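Local coordinates for response regulator aspartate phosphatase I (Bacillus subtilis subsp. subtilis, PDB 4I1A), which dephosphorylates the sporulation phosphotransferase Spo0F and activates ICEBs1 gene expression, excision and transfer by inactivating the repressor ImmR, at residues I223-M228 with E252-S257; F261-L266 with S296-Y301; K288-A293 with K304-E309. One frame throughout, in Å; residues are numbered along the deposited sequence.

In the fold
Contacts 1 and 3 are partly buried and pack successive helices of the predicted repeats TPR 4 and TPR 5. Contact 2, a surface contact, sets helix 261-275 against the turn and first residues of helix 299-313. There a tyrosine lies against a threonine and a lysine. Phe254 lies under the methyl of Ala224 in contact 1, and Phe305 lies on the backbone at Gly289 and Arg290 in contact 3. Neither contact 1 nor contact 2 has a hydrogen bond across it. Contact 3 adds a salt bridge whose hydrogen bond is weak. Contacts 2 and 3 share helix 299-313, with centres about 8 Å apart. Contact 1 meets contact 2 where Met225, Met228 and Phe254 touch helix 261-275.

Contact 1 of 3, residues I223-M228 with E252-S257; sequences IAMSHM and EIFEKS
Ala224 sets its CB over one face of the Phe254 ring, displaced from the centre toward the rim. The methyl carbon is 3.8 Å from the ring centroid and 3.4 Å from Phe254 CE1, which makes a CH-pi contact. The same methyl also packs 3.6 Å from Ile253 CG2, so Ala224 sits between two neighbouring side chains of helix 240-257. Ile253 holds CG2 anti to its backbone N (CG1 at chi1 -69°), and this turns the methyl toward Ala224. Its CD1 continues to Ile223 CG2, 3.8 Å away, where the two isoleucines cross at about a right angle. Met228 approaches the ring obliquely. Its SD is 4.0 Å from Phe254 CE2, a Met-aromatic contact. Met225 CG lies farther off, near Phe254 CZ. No hydrogen bond crosses the contact, which rests on apolar, CH-pi and sulfur-aromatic packing. Thr265 of the next helix also touches both Met228 and Phe254. The segments run at 132° to each other with axes 9.7 Å apart. The two helices follow each other in the chain and form the helix-turn-helix pair of a tetratricopeptide repeat, here the predicted TPR 4.

Contact 2 of 3, residues F261-L266 with S296-Y301; sequences FLTKTL and SDDKEY
Tyr301 meets Lys264 through the carbon part of the lysine, not through its ammonium. The CA of Lys264 lies over one face of the Tyr301 ring, 4.2 Å from the centroid and 28° off the normal, in a CH-pi contact. The lysine places CG anti to its own backbone N (chi1 161°) and runs on extended, so its methylenes pass along the phenol oxygen. Lys264 CG is 3.4 Å from Tyr301 OH, and CD is equally near. The amine end then leads away from the 296-301 segment. At the other end of the tyrosine, Thr263 CG2 packs 3.5 Å from Tyr301 CB and reaches the ring obliquely. The two side chains run past one another. No hydrogen bond joins the segments. Asp298 OD2 only approaches Thr263 CB, at 4.3 Å.

The turn before Tyr301 joins two helices. Asp297 has positive phi and ends the preceding helix in a Schellman motif. Asp298 is the N-cap of the next helix, and its OD1 accepts a weak capping bond from Tyr301 N. Lys304, one turn on, makes a cation-pi contact with Tyr301. Thr263 also touches Ile292 and Ala293 of helix 279-295, so helix 261-275 rests against that helix and the start of helix 299-313, while Lys264 touches Ile232 of helix 220-236.

Contact 3 of 3, residues K288-A293 with K304-E309; sequences KGRFIA and KFKILE
The predicted TPR 5 supplies both helices of this contact, a hairpin whose segments run nearly antiparallel at 153° with axes 10.2 Å apart. Phe305 fills the space between them. Its ring lies against the backbone of helix 279-295, with Arg290 N above the centre of one face, 3.6 Å from the plane. Gly289 C is 3.4 Å from Phe305 CE2. Gly289 carries no side chain, and a CB there would collide with the ring. Ala293 CB adds an oblique contact, 4.2 Å from Phe305 CD2. Phe305 also meets Phe267 of helix 261-275 edge-to-face, so it ties a third helix to the pair. With an alanine here, a gap is likely to open beside Gly289 and Ala293, and Phe267 would lose the edge-to-face contact with this ring.

Polar groups meet beside the ring. Arg290 NH2 and Glu309 OE2 form a salt bridge at 3.3 Å, and the carboxylate oxygen lies at the guanidinium edge, near its plane. The two flat groups are turned 79° apart, and the hydrogen bond is weak, with an N-H...O angle of only 123°. Lys306, bent at chi2 and chi4, crosses the arginine chain at about a right angle, its NZ 3.7 Å from Arg290 CG, and bonds to Ser302 O in its own helix. That carbonyl gives the ammonium a partner close to another positive group. The chemistry therefore divides: close packing of the Phe305 ring on the backbone of helix 279-295 carries the interior, and the single bent salt bridge is likely to add only modestly at the edge.

Contact 1 of 3, residues I223-M228 with E252-S257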
ATOM      1  N   ILE A 223       7.831  12.928  -2.989  1.00 74.44           N
ATOM      2  CA  ILE A 223       8.184  12.677  -4.382  1.00 72.76           C
ATOM      3  C   ILE A 223       8.476  11.190  -4.580  1.00 70.25           C
ATOM      4  O   ILE A 223       7.978  10.557  -5.518  1.00 74.40           O
ATOM      5  CB  ILE A 223       9.409  13.517  -4.815  1.00 81.87           C
ATOM      6  CG1 ILE A 223       9.006  14.977  -5.025  1.00 83.46           C
ATOM      7  CG2 ILE A 223      10.039  12.960  -6.087  1.00 81.11           C
ATOM      8  CD1 ILE A 223      10.190  15.924  -5.357  1.00 82.27           C
ATOM      9  N   ALA A 224       9.273  10.628  -3.679  1.00 63.46           N
ATOM     10  CA  ALA A 224       9.578   9.200  -3.737  1.00 61.66           C
ATOM     11  C   ALA A 224       8.342   8.357  -3.468  1.00 59.14           C
ATOM     12  O   ALA A 224       8.159   7.301  -4.069  1.00 61.03           O
ATOM     13  CB  ALA A 224      10.673   8.849  -2.757  1.00 63.11           C
ATOM     14  N   MET A 225       7.493   8.815  -2.557  1.00 61.67           N
ATOM     15  CA  MET A 225       6.282   8.064  -2.253  1.00 62.32           C
ATOM     16  C   MET A 225       5.340   8.023  -3.452  1.00 58.32           C
ATOM     17  O   MET A 225       4.774   6.979  -3.763  1.00 61.11           O
ATOM     18  CB  MET A 225       5.592   8.604  -1.001  1.00 64.99           C
ATOM     19  CG  MET A 225       6.276   8.185   0.287  1.00 65.96           C
ATOM     20  SD  MET A 225       5.318   8.603   1.756  1.00102.65           S
ATOM     21  CE  MET A 225       3.947   7.457   1.614  1.00123.53           C
ATOM     22  N   SER A 226       5.212   9.148  -4.148  1.00 65.80           N
ATOM     23  CA  SER A 226       4.418   9.191  -5.370  1.00 67.68           C
ATOM     24  C   SER A 226       5.006   8.279  -6.446  1.00 62.79           C
ATOM     25  O   SER A 226       4.291   7.475  -7.039  1.00 65.83           O
ATOM     26  CB  SER A 226       4.318  10.616  -5.906  1.00 70.55           C
ATOM     27  OG  SER A 226       3.708  11.469  -4.963  1.00 73.93           O
ATOM     28  N   HIS A 227       6.302   8.417  -6.705  1.00 64.31           N
ATOM     29  CA  HIS A 227       6.977   7.544  -7.669  1.00 65.81           C
ATOM     30  C   HIS A 227       6.719   6.070  -7.378  1.00 62.11           C
ATOM     31  O   HIS A 227       6.339   5.310  -8.266  1.00 60.48           O
ATOM     32  CB  HIS A 227       8.484   7.804  -7.678  1.00 63.86           C
ATOM     33  CG  HIS A 227       8.890   9.010  -8.469  1.00 67.44           C
ATOM     34  ND1 HIS A 227       8.362   9.295  -9.712  1.00 69.86           N
ATOM     35  CD2 HIS A 227       9.773   9.994  -8.201  1.00 68.62           C
ATOM     36  CE1 HIS A 227       8.900  10.407 -10.169  1.00 70.34           C
ATOM     37  NE2 HIS A 227       9.765  10.856  -9.271  1.00 70.92           N
ATOM     38  N   MET A 228       6.916   5.676  -6.124  1.00 63.59           N
ATOM     39  CA  MET A 228       6.717   4.291  -5.718  1.00 54.52           C
ATOM     40  C   MET A 228       5.289   3.831  -6.016  1.00 54.95           C
ATOM     41  O   MET A 228       5.068   2.777  -6.616  1.00 55.36           O
ATOM     42  CB  MET A 228       7.035   4.123  -4.227  1.00 51.13           C
ATOM     43  CG  MET A 228       6.957   2.676  -3.714  1.00 48.59           C
ATOM     44  SD  MET A 228       7.059   2.552  -1.908  1.00 59.76           S
ATOM     45  CE  MET A 228       5.524   3.307  -1.404  1.00 56.06           C
ATOM     46  N   GLU A 252      16.225   5.932  -5.870  1.00 68.55           N
ATOM     47  CA  GLU A 252      17.330   6.884  -5.739  1.00 83.88           C
ATOM     48  C   GLU A 252      17.209   7.681  -4.453  1.00 86.69           C
ATOM     49  O   GLU A 252      18.201   7.936  -3.768  1.00 93.30           O
ATOM     50  CB  GLU A 252      17.343   7.881  -6.904  1.00103.56           C
ATOM     51  CG  GLU A 252      17.636   7.303  -8.279  1.00113.03           C
ATOM     52  CD  GLU A 252      17.464   8.342  -9.384  1.00120.25           C
ATOM     53  OE1 GLU A 252      17.213   7.944 -10.543  1.00121.69           O
ATOM     54  OE2 GLU A 252      17.578   9.555  -9.088  1.00117.29           O
ATOM     55  N   ILE A 253      15.982   8.090  -4.150  1.00 84.88           N
ATOM     56  CA  ILE A 253      15.702   8.923  -2.986  1.00 79.44           C
ATOM     57  C   ILE A 253      15.723   8.104  -1.696  1.00 70.96           C
ATOM     58  O   ILE A 253      16.349   8.497  -0.710  1.00 72.67           O
ATOM     59  CB  ILE A 253      14.343   9.645  -3.150  1.00 71.06           C
ATOM     60  CG1 ILE A 253      14.446  10.706  -4.249  1.00 71.14           C
ATOM     61  CG2 ILE A 253      13.886  10.272  -1.836  1.00 68.72           C
ATOM     62  CD1 ILE A 253      13.105  11.111  -4.839  1.00 70.89           C
ATOM     63  N   PHE A 254      15.055   6.957  -1.720  1.00 63.14           N
ATOM     64  CA  PHE A 254      14.955   6.086  -0.551  1.00 66.62           C
ATOM     65  C   PHE A 254      16.307   5.525  -0.110  1.00 74.20           C
ATOM     66  O   PHE A 254      16.543   5.345   1.089  1.00 73.10           O
ATOM     67  CB  PHE A 254      13.988   4.922  -0.819  1.00 63.17           C
ATOM     68  CG  PHE A 254      12.535   5.314  -0.814  1.00 60.13           C
ATOM     69  CD1 PHE A 254      12.085   6.400  -0.061  1.00 53.25           C
ATOM     70  CD2 PHE A 254      11.616   4.591  -1.559  1.00 52.56           C
ATOM     71  CE1 PHE A 254      10.738   6.752  -0.052  1.00 58.95           C
ATOM     72  CE2 PHE A 254      10.271   4.935  -1.556  1.00 60.87           C
ATOM     73  CZ  PHE A 254       9.827   6.014  -0.804  1.00 58.33           C
ATOM     74  N   GLU A 255      17.179   5.236  -1.077  1.00 76.24           N
ATOM     75  CA  GLU A 255      18.494   4.665  -0.777  1.00 79.72           C
ATOM     76  C   GLU A 255      19.341   5.666   0.006  1.00 81.13           C
ATOM     77  O   GLU A 255      20.070   5.291   0.926  1.00 87.00           O
ATOM     78  CB  GLU A 255      19.209   4.198  -2.057  1.00 84.23           C
ATOM     79  CG  GLU A 255      20.106   2.957  -1.864  1.00 96.62           C
ATOM     80  CD  GLU A 255      19.870   1.862  -2.913  1.00103.05           C
ATOM     81  OE1 GLU A 255      19.970   0.660  -2.569  1.00100.56           O
ATOM     82  OE2 GLU A 255      19.598   2.199  -4.085  1.00106.85           O
ATOM     83  N   LYS A 256      19.218   6.942  -0.344  1.00 79.45           N
ATOM     84  CA  LYS A 256      19.898   8.004   0.382  1.00 81.29           C
ATOM     85  C   LYS A 256      19.336   8.130   1.794  1.00 90.74           C
ATOM     86  O   LYS A 256      20.079   8.120   2.772  1.00 96.92           O
ATOM     87  CB  LYS A 256      19.737   9.337  -0.348  1.00 88.88           C
ATOM     88  CG  LYS A 256      20.394   9.407  -1.721  1.00 96.27           C
ATOM     89  CD  LYS A 256      20.111  10.762  -2.372  1.00107.87           C
ATOM     90  CE  LYS A 256      20.915  10.963  -3.653  1.00112.86           C
ATOM     91  NZ  LYS A 256      20.656  12.302  -4.264  1.00117.64           N
ATOM     92  N   SER A 257      18.016   8.246   1.891  1.00 95.15           N
ATOM     93  CA  SER A 257      17.345   8.493   3.166  1.00101.45           C
ATOM     94  C   SER A 257      17.287   7.270   4.085  1.00 95.24           C
ATOM     95  O   SER A 257      17.034   7.406   5.281  1.00 91.14           O
ATOM     96  CB  SER A 257      15.928   9.012   2.916  1.00110.68           C
ATOM     97  OG  SER A 257      15.212   9.151   4.131  1.00121.97           O
TER

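Contact 2 of 3, residues F261-L266 with S296-Y301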
ATOM      1  N   PHE A 261      10.584   2.242   3.211  1.00 64.55           N
ATOM      2  CA  PHE A 261       9.995   1.950   1.897  1.00 61.75           C
ATOM      3  C   PHE A 261      11.021   1.454   0.881  1.00 60.97           C
ATOM      4  O   PHE A 261      10.668   1.070  -0.234  1.00 60.23           O
ATOM      5  CB  PHE A 261       9.285   3.181   1.322  1.00 61.16           C
ATOM      6  CG  PHE A 261       7.920   3.436   1.909  1.00 68.48           C
ATOM      7  CD1 PHE A 261       7.065   2.385   2.210  1.00 71.42           C
ATOM      8  CD2 PHE A 261       7.485   4.739   2.142  1.00 75.32           C
ATOM      9  CE1 PHE A 261       5.804   2.625   2.745  1.00 74.35           C
ATOM     10  CE2 PHE A 261       6.237   4.989   2.676  1.00 76.36           C
ATOM     11  CZ  PHE A 261       5.391   3.932   2.982  1.00 78.85           C
ATOM     12  N   LEU A 262      12.292   1.479   1.261  1.00 69.54           N
ATOM     13  CA  LEU A 262      13.361   1.011   0.392  1.00 63.95           C
ATOM     14  C   LEU A 262      13.151  -0.458   0.042  1.00 57.61           C
ATOM     15  O   LEU A 262      13.283  -0.858  -1.109  1.00 53.32           O
ATOM     16  CB  LEU A 262      14.704   1.200   1.087  1.00 61.56           C
ATOM     17  CG  LEU A 262      15.963   0.768   0.346  1.00 63.43           C
ATOM     18  CD1 LEU A 262      15.935   1.300  -1.064  1.00 59.91           C
ATOM     19  CD2 LEU A 262      17.200   1.293   1.077  1.00 70.73           C
ATOM     20  N   THR A 263      12.793  -1.259   1.039  1.00 57.32           N
ATOM     21  CA  THR A 263      12.663  -2.697   0.832  1.00 58.71           C
ATOM     22  C   THR A 263      11.519  -3.038  -0.130  1.00 57.50           C
ATOM     23  O   THR A 263      11.670  -3.863  -1.037  1.00 61.12           O
ATOM     24  CB  THR A 263      12.470  -3.437   2.175  1.00 57.12           C
ATOM     25  OG1 THR A 263      13.570  -3.132   3.051  1.00 63.72           O
ATOM     26  CG2 THR A 263      12.417  -4.928   1.938  1.00 52.25           C
ATOM     27  N   LYS A 264      10.379  -2.390   0.081  1.00 52.15           N
ATOM     28  CA  LYS A 264       9.176  -2.626  -0.703  1.00 52.85           C
ATOM     29  C   LYS A 264       9.374  -2.199  -2.165  1.00 54.72           C
ATOM     30  O   LYS A 264       8.911  -2.858  -3.094  1.00 55.98           O
ATOM     31  CB  LYS A 264       8.015  -1.866  -0.056  1.00 55.33           C
ATOM     32  CG  LYS A 264       6.820  -1.637  -0.950  1.00 59.88           C
ATOM     33  CD  LYS A 264       5.626  -1.119  -0.166  1.00 61.87           C
ATOM     34  CE  LYS A 264       4.350  -1.208  -1.012  1.00 71.17           C
ATOM     35  NZ  LYS A 264       3.165  -0.535  -0.396  1.00 78.86           N
ATOM     36  N   THR A 265      10.070  -1.086  -2.350  1.00 48.75           N
ATOM     37  CA  THR A 265      10.429  -0.590  -3.669  1.00 54.27           C
ATOM     38  C   THR A 265      11.370  -1.561  -4.406  1.00 59.48           C
ATOM     39  O   THR A 265      11.214  -1.790  -5.605  1.00 56.82           O
ATOM     40  CB  THR A 265      11.114   0.792  -3.531  1.00 52.55           C
ATOM     41  OG1 THR A 265      10.241   1.676  -2.824  1.00 55.03           O
ATOM     42  CG2 THR A 265      11.477   1.402  -4.886  1.00 45.49           C
ATOM     43  N   LEU A 266      12.354  -2.118  -3.702  1.00 52.19           N
ATOM     44  CA  LEU A 266      13.265  -3.079  -4.331  1.00 53.10           C
ATOM     45  C   LEU A 266      12.524  -4.366  -4.640  1.00 44.99           C
ATOM     46  O   LEU A 266      12.781  -5.034  -5.646  1.00 47.18           O
ATOM     47  CB  LEU A 266      14.484  -3.370  -3.442  1.00 51.96           C
ATOM     48  CG  LEU A 266      15.557  -2.280  -3.446  1.00 55.86           C
ATOM     49  CD1 LEU A 266      16.415  -2.368  -2.186  1.00 58.35           C
ATOM     50  CD2 LEU A 266      16.418  -2.366  -4.724  1.00 50.71           C
ATOM     51  N   SER A 296      17.248  -5.478   8.363  1.00 95.08           N
ATOM     52  CA  SER A 296      16.284  -4.604   9.011  1.00 95.31           C
ATOM     53  C   SER A 296      15.288  -5.449   9.811  1.00 99.32           C
ATOM     54  O   SER A 296      14.344  -4.918  10.401  1.00103.85           O
ATOM     55  CB  SER A 296      15.542  -3.785   7.957  1.00 89.22           C
ATOM     56  OG  SER A 296      14.793  -4.632   7.097  1.00 83.20           O
ATOM     57  N   ASP A 297      15.509  -6.765   9.821  1.00 96.18           N
ATOM     58  CA  ASP A 297      14.608  -7.724  10.463  1.00 99.50           C
ATOM     59  C   ASP A 297      13.196  -7.588   9.911  1.00 99.66           C
ATOM     60  O   ASP A 297      12.205  -7.760  10.622  1.00106.50           O
ATOM     61  CB  ASP A 297      14.610  -7.575  11.988  1.00114.72           C
ATOM     62  CG  ASP A 297      13.928  -8.737  12.683  1.00121.92           C
ATOM     63  OD1 ASP A 297      14.031  -9.871  12.168  1.00122.57           O
ATOM     64  OD2 ASP A 297      13.278  -8.517  13.726  1.00126.37           O
ATOM     65  N   ASP A 298      13.116  -7.268   8.628  1.00 91.86           N
ATOM     66  CA  ASP A 298      11.842  -7.185   7.952  1.00 75.50           C
ATOM     67  C   ASP A 298      11.416  -8.593   7.552  1.00 73.72           C
ATOM     68  O   ASP A 298      11.587  -9.004   6.405  1.00 68.57           O
ATOM     69  CB  ASP A 298      11.962  -6.277   6.728  1.00 69.78           C
ATOM     70  CG  ASP A 298      10.639  -5.661   6.333  1.00 76.52           C
ATOM     71  OD1 ASP A 298       9.602  -6.370   6.406  1.00 73.98           O
ATOM     72  OD2 ASP A 298      10.638  -4.465   5.962  1.00 81.39           O
ATOM     73  N   LYS A 299      10.856  -9.326   8.508  1.00 76.63           N
ATOM     74  CA  LYS A 299      10.489 -10.723   8.300  1.00 69.83           C
ATOM     75  C   LYS A 299       9.433 -10.876   7.208  1.00 70.66           C
ATOM     76  O   LYS A 299       9.395 -11.889   6.504  1.00 72.78           O
ATOM     77  CB  LYS A 299      10.011 -11.332   9.614  1.00 76.90           C
ATOM     78  CG  LYS A 299      10.389 -10.494  10.823  1.00 99.07           C
ATOM     79  CD  LYS A 299       9.185 -10.154  11.694  1.00112.93           C
ATOM     80  CE  LYS A 299       9.018 -11.146  12.841  1.00123.60           C
ATOM     81  NZ  LYS A 299       7.797 -10.870  13.657  1.00126.30           N
ATOM     82  N   GLU A 300       8.597  -9.855   7.038  1.00 63.44           N
ATOM     83  CA  GLU A 300       7.566  -9.899   6.001  1.00 63.40           C
ATOM     84  C   GLU A 300       8.151  -9.890   4.584  1.00 57.20           C
ATOM     85  O   GLU A 300       7.740 -10.683   3.737  1.00 49.90           O
ATOM     86  CB  GLU A 300       6.559  -8.754   6.166  1.00 59.73           C
ATOM     87  CG  GLU A 300       5.696  -8.495   4.939  1.00 61.29           C
ATOM     88  CD  GLU A 300       5.102  -7.092   4.920  1.00 65.02           C
ATOM     89  OE1 GLU A 300       4.418  -6.736   3.928  1.00 60.03           O
ATOM     90  OE2 GLU A 300       5.316  -6.348   5.903  1.00 60.46           O
ATOM     91  N   TYR A 301       9.094  -8.992   4.310  1.00 52.55           N
ATOM     92  CA  TYR A 301       9.637  -8.933   2.960  1.00 56.00           C
ATOM     93  C   TYR A 301      10.648 -10.052   2.728  1.00 59.84           C
ATOM     94  O   TYR A 301      10.845 -10.516   1.598  1.00 57.36           O
ATOM     95  CB  TYR A 301      10.166  -7.538   2.617  1.00 54.57           C
ATOM     96  CG  TYR A 301       9.036  -6.675   2.119  1.00 59.59           C
ATOM     97  CD1 TYR A 301       8.625  -6.734   0.791  1.00 52.26           C
ATOM     98  CD2 TYR A 301       8.324  -5.862   2.988  1.00 61.87           C
ATOM     99  CE1 TYR A 301       7.564  -5.980   0.340  1.00 51.40           C
ATOM    100  CE2 TYR A 301       7.263  -5.109   2.551  1.00 58.62           C
ATOM    101  CZ  TYR A 301       6.887  -5.166   1.228  1.00 63.72           C
ATOM    102  OH  TYR A 301       5.828  -4.401   0.804  1.00 75.27           O
TER

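Contact 3 of 3, residues K288-A293 with K304-E309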
ATOM      1  N   LYS A 288      19.845  -7.493  -3.452  1.00 58.20           N
ATOM      2  CA  LYS A 288      19.988  -6.243  -2.732  1.00 54.64           C
ATOM      3  C   LYS A 288      18.812  -6.071  -1.756  1.00 58.38           C
ATOM      4  O   LYS A 288      18.991  -5.678  -0.604  1.00 59.27           O
ATOM      5  CB  LYS A 288      20.097  -5.078  -3.727  1.00 54.64           C
ATOM      6  CG  LYS A 288      20.095  -3.691  -3.112  1.00 73.15           C
ATOM      7  CD  LYS A 288      20.906  -2.710  -3.965  1.00 94.03           C
ATOM      8  CE  LYS A 288      20.624  -2.847  -5.467  1.00 91.56           C
ATOM      9  NZ  LYS A 288      21.708  -2.213  -6.296  1.00 93.90           N
ATOM     10  N   GLY A 289      17.614  -6.408  -2.210  1.00 51.64           N
ATOM     11  CA  GLY A 289      16.424  -6.272  -1.383  1.00 57.85           C
ATOM     12  C   GLY A 289      16.343  -7.312  -0.285  1.00 57.11           C
ATOM     13  O   GLY A 289      16.058  -7.005   0.871  1.00 61.54           O
ATOM     14  N   ARG A 290      16.599  -8.554  -0.664  1.00 54.13           N
ATOM     15  CA  ARG A 290      16.663  -9.669   0.270  1.00 53.64           C
ATOM     16  C   ARG A 290      17.647  -9.400   1.401  1.00 59.45           C
ATOM     17  O   ARG A 290      17.436  -9.843   2.529  1.00 63.16           O
ATOM     18  CB  ARG A 290      17.067 -10.924  -0.497  1.00 61.60           C
ATOM     19  CG  ARG A 290      17.211 -12.171   0.321  1.00 70.08           C
ATOM     20  CD  ARG A 290      18.481 -12.856  -0.102  1.00 71.37           C
ATOM     21  NE  ARG A 290      18.264 -14.225  -0.534  1.00 71.07           N
ATOM     22  CZ  ARG A 290      19.139 -14.914  -1.252  1.00 77.97           C
ATOM     23  NH1 ARG A 290      20.280 -14.345  -1.620  1.00 68.36           N
ATOM     24  NH2 ARG A 290      18.873 -16.168  -1.605  1.00 85.17           N
ATOM     25  N   PHE A 291      18.714  -8.659   1.104  1.00 57.03           N
ATOM     26  CA  PHE A 291      19.708  -8.321   2.121  1.00 59.32           C
ATOM     27  C   PHE A 291      19.205  -7.208   3.041  1.00 65.03           C
ATOM     28  O   PHE A 291      19.306  -7.298   4.270  1.00 61.35           O
ATOM     29  CB  PHE A 291      21.039  -7.924   1.471  1.00 56.11           C
ATOM     30  CG  PHE A 291      21.990  -7.213   2.403  1.00 56.57           C
ATOM     31  CD1 PHE A 291      22.549  -7.871   3.492  1.00 59.31           C
ATOM     32  CD2 PHE A 291      22.334  -5.887   2.182  1.00 54.77           C
ATOM     33  CE1 PHE A 291      23.427  -7.220   4.347  1.00 61.58           C
ATOM     34  CE2 PHE A 291      23.209  -5.229   3.032  1.00 59.29           C
ATOM     35  CZ  PHE A 291      23.756  -5.898   4.117  1.00 67.20           C
ATOM     36  N   ILE A 292      18.662  -6.157   2.437  1.00 61.64           N
ATOM     37  CA  ILE A 292      18.092  -5.062   3.199  1.00 65.65           C
ATOM     38  C   ILE A 292      16.943  -5.541   4.086  1.00 65.66           C
ATOM     39  O   ILE A 292      16.798  -5.082   5.217  1.00 71.54           O
ATOM     40  CB  ILE A 292      17.682  -3.891   2.278  1.00 69.67           C
ATOM     41  CG1 ILE A 292      18.951  -3.296   1.650  1.00 79.30           C
ATOM     42  CG2 ILE A 292      16.905  -2.820   3.056  1.00 63.79           C
ATOM     43  CD1 ILE A 292      18.762  -1.956   0.974  1.00 79.60           C
ATOM     44  N   ALA A 293      16.157  -6.489   3.586  1.00 61.47           N
ATOM     45  CA  ALA A 293      15.058  -7.069   4.358  1.00 58.94           C
ATOM     46  C   ALA A 293      15.564  -7.836   5.573  1.00 70.72           C
ATOM     47  O   ALA A 293      15.005  -7.727   6.664  1.00 75.49           O
ATOM     48  CB  ALA A 293      14.218  -7.980   3.486  1.00 55.89           C
ATOM     49  N   LYS A 304       8.546 -12.580   1.531  1.00 43.23           N
ATOM     50  CA  LYS A 304       8.131 -12.233   0.184  1.00 45.25           C
ATOM     51  C   LYS A 304       9.241 -12.433  -0.853  1.00 45.25           C
ATOM     52  O   LYS A 304       8.981 -12.955  -1.942  1.00 45.46           O
ATOM     53  CB  LYS A 304       7.535 -10.818   0.140  1.00 48.10           C
ATOM     54  CG  LYS A 304       6.151 -10.738   0.798  1.00 48.57           C
ATOM     55  CD  LYS A 304       5.687  -9.300   1.015  1.00 58.30           C
ATOM     56  CE  LYS A 304       4.223  -9.291   1.469  1.00 61.36           C
ATOM     57  NZ  LYS A 304       3.779  -7.978   2.005  1.00 55.60           N
ATOM     58  N   PHE A 305      10.471 -12.026  -0.527  1.00 41.59           N
ATOM     59  CA  PHE A 305      11.612 -12.334  -1.409  1.00 44.54           C
ATOM     60  C   PHE A 305      11.784 -13.840  -1.628  1.00 41.13           C
ATOM     61  O   PHE A 305      12.096 -14.278  -2.736  1.00 43.75           O
ATOM     62  CB  PHE A 305      12.911 -11.688  -0.918  1.00 49.27           C
ATOM     63  CG  PHE A 305      13.032 -10.239  -1.287  1.00 52.94           C
ATOM     64  CD1 PHE A 305      13.246  -9.862  -2.611  1.00 47.38           C
ATOM     65  CD2 PHE A 305      12.890  -9.243  -0.326  1.00 53.27           C
ATOM     66  CE1 PHE A 305      13.338  -8.514  -2.965  1.00 48.58           C
ATOM     67  CE2 PHE A 305      12.985  -7.894  -0.674  1.00 49.18           C
ATOM     68  CZ  PHE A 305      13.215  -7.533  -1.991  1.00 46.05           C
ATOM     69  N   LYS A 306      11.503 -14.634  -0.596  1.00 48.26           N
ATOM     70  CA  LYS A 306      11.539 -16.095  -0.733  1.00 57.04           C
ATOM     71  C   LYS A 306      10.547 -16.643  -1.767  1.00 56.31           C
ATOM     72  O   LYS A 306      10.806 -17.678  -2.393  1.00 52.14           O
ATOM     73  CB  LYS A 306      11.365 -16.804   0.619  1.00 57.97           C
ATOM     74  CG  LYS A 306      12.462 -16.491   1.639  1.00 66.15           C
ATOM     75  CD  LYS A 306      13.864 -16.473   1.001  1.00 83.91           C
ATOM     76  CE  LYS A 306      14.858 -15.586   1.784  1.00 81.03           C
ATOM     77  NZ  LYS A 306      14.445 -14.135   1.851  1.00 57.64           N
ATOM     78  N   ILE A 307       9.424 -15.955  -1.952  1.00 50.24           N
ATOM     79  CA  ILE A 307       8.465 -16.341  -2.987  1.00 44.67           C
ATOM     80  C   ILE A 307       9.049 -16.079  -4.377  1.00 42.39           C
ATOM     81  O   ILE A 307       8.998 -16.944  -5.257  1.00 43.98           O
ATOM     82  CB  ILE A 307       7.113 -15.590  -2.859  1.00 49.66           C
ATOM     83  CG1 ILE A 307       6.391 -15.989  -1.565  1.00 48.24           C
ATOM     84  CG2 ILE A 307       6.218 -15.874  -4.088  1.00 37.31           C
ATOM     85  CD1 ILE A 307       5.166 -15.097  -1.260  1.00 47.42           C
ATOM     86  N   LEU A 308       9.623 -14.891  -4.566  1.00 42.85           N
ATOM     87  CA  LEU A 308      10.299 -14.571  -5.817  1.00 46.65           C
ATOM     88  C   LEU A 308      11.439 -15.567  -6.080  1.00 56.75           C
ATOM     89  O   LEU A 308      11.607 -16.059  -7.198  1.00 55.81           O
ATOM     90  CB  LEU A 308      10.848 -13.144  -5.768  1.00 47.39           C
ATOM     91  CG  LEU A 308       9.832 -12.001  -5.685  1.00 54.38           C
ATOM     92  CD1 LEU A 308      10.537 -10.691  -5.960  1.00 49.82           C
ATOM     93  CD2 LEU A 308       8.608 -12.192  -6.634  1.00 41.24           C
ATOM     94  N   GLU A 309      12.204 -15.872  -5.034  1.00 52.66           N
ATOM     95  CA  GLU A 309      13.302 -16.814  -5.145  1.00 50.42           C
ATOM     96  C   GLU A 309      12.848 -18.182  -5.627  1.00 52.66           C
ATOM     97  O   GLU A 309      13.472 -18.783  -6.513  1.00 48.81           O
ATOM     98  CB  GLU A 309      14.017 -16.977  -3.808  1.00 55.26           C
ATOM     99  CG  GLU A 309      15.262 -17.855  -3.919  1.00 53.20           C
ATOM    100  CD  GLU A 309      15.979 -17.998  -2.589  1.00 63.95           C
ATOM    101  OE1 GLU A 309      15.525 -17.368  -1.605  1.00 67.51           O
ATOM    102  OE2 GLU A 309      16.986 -18.747  -2.528  1.00 71.30           O
TER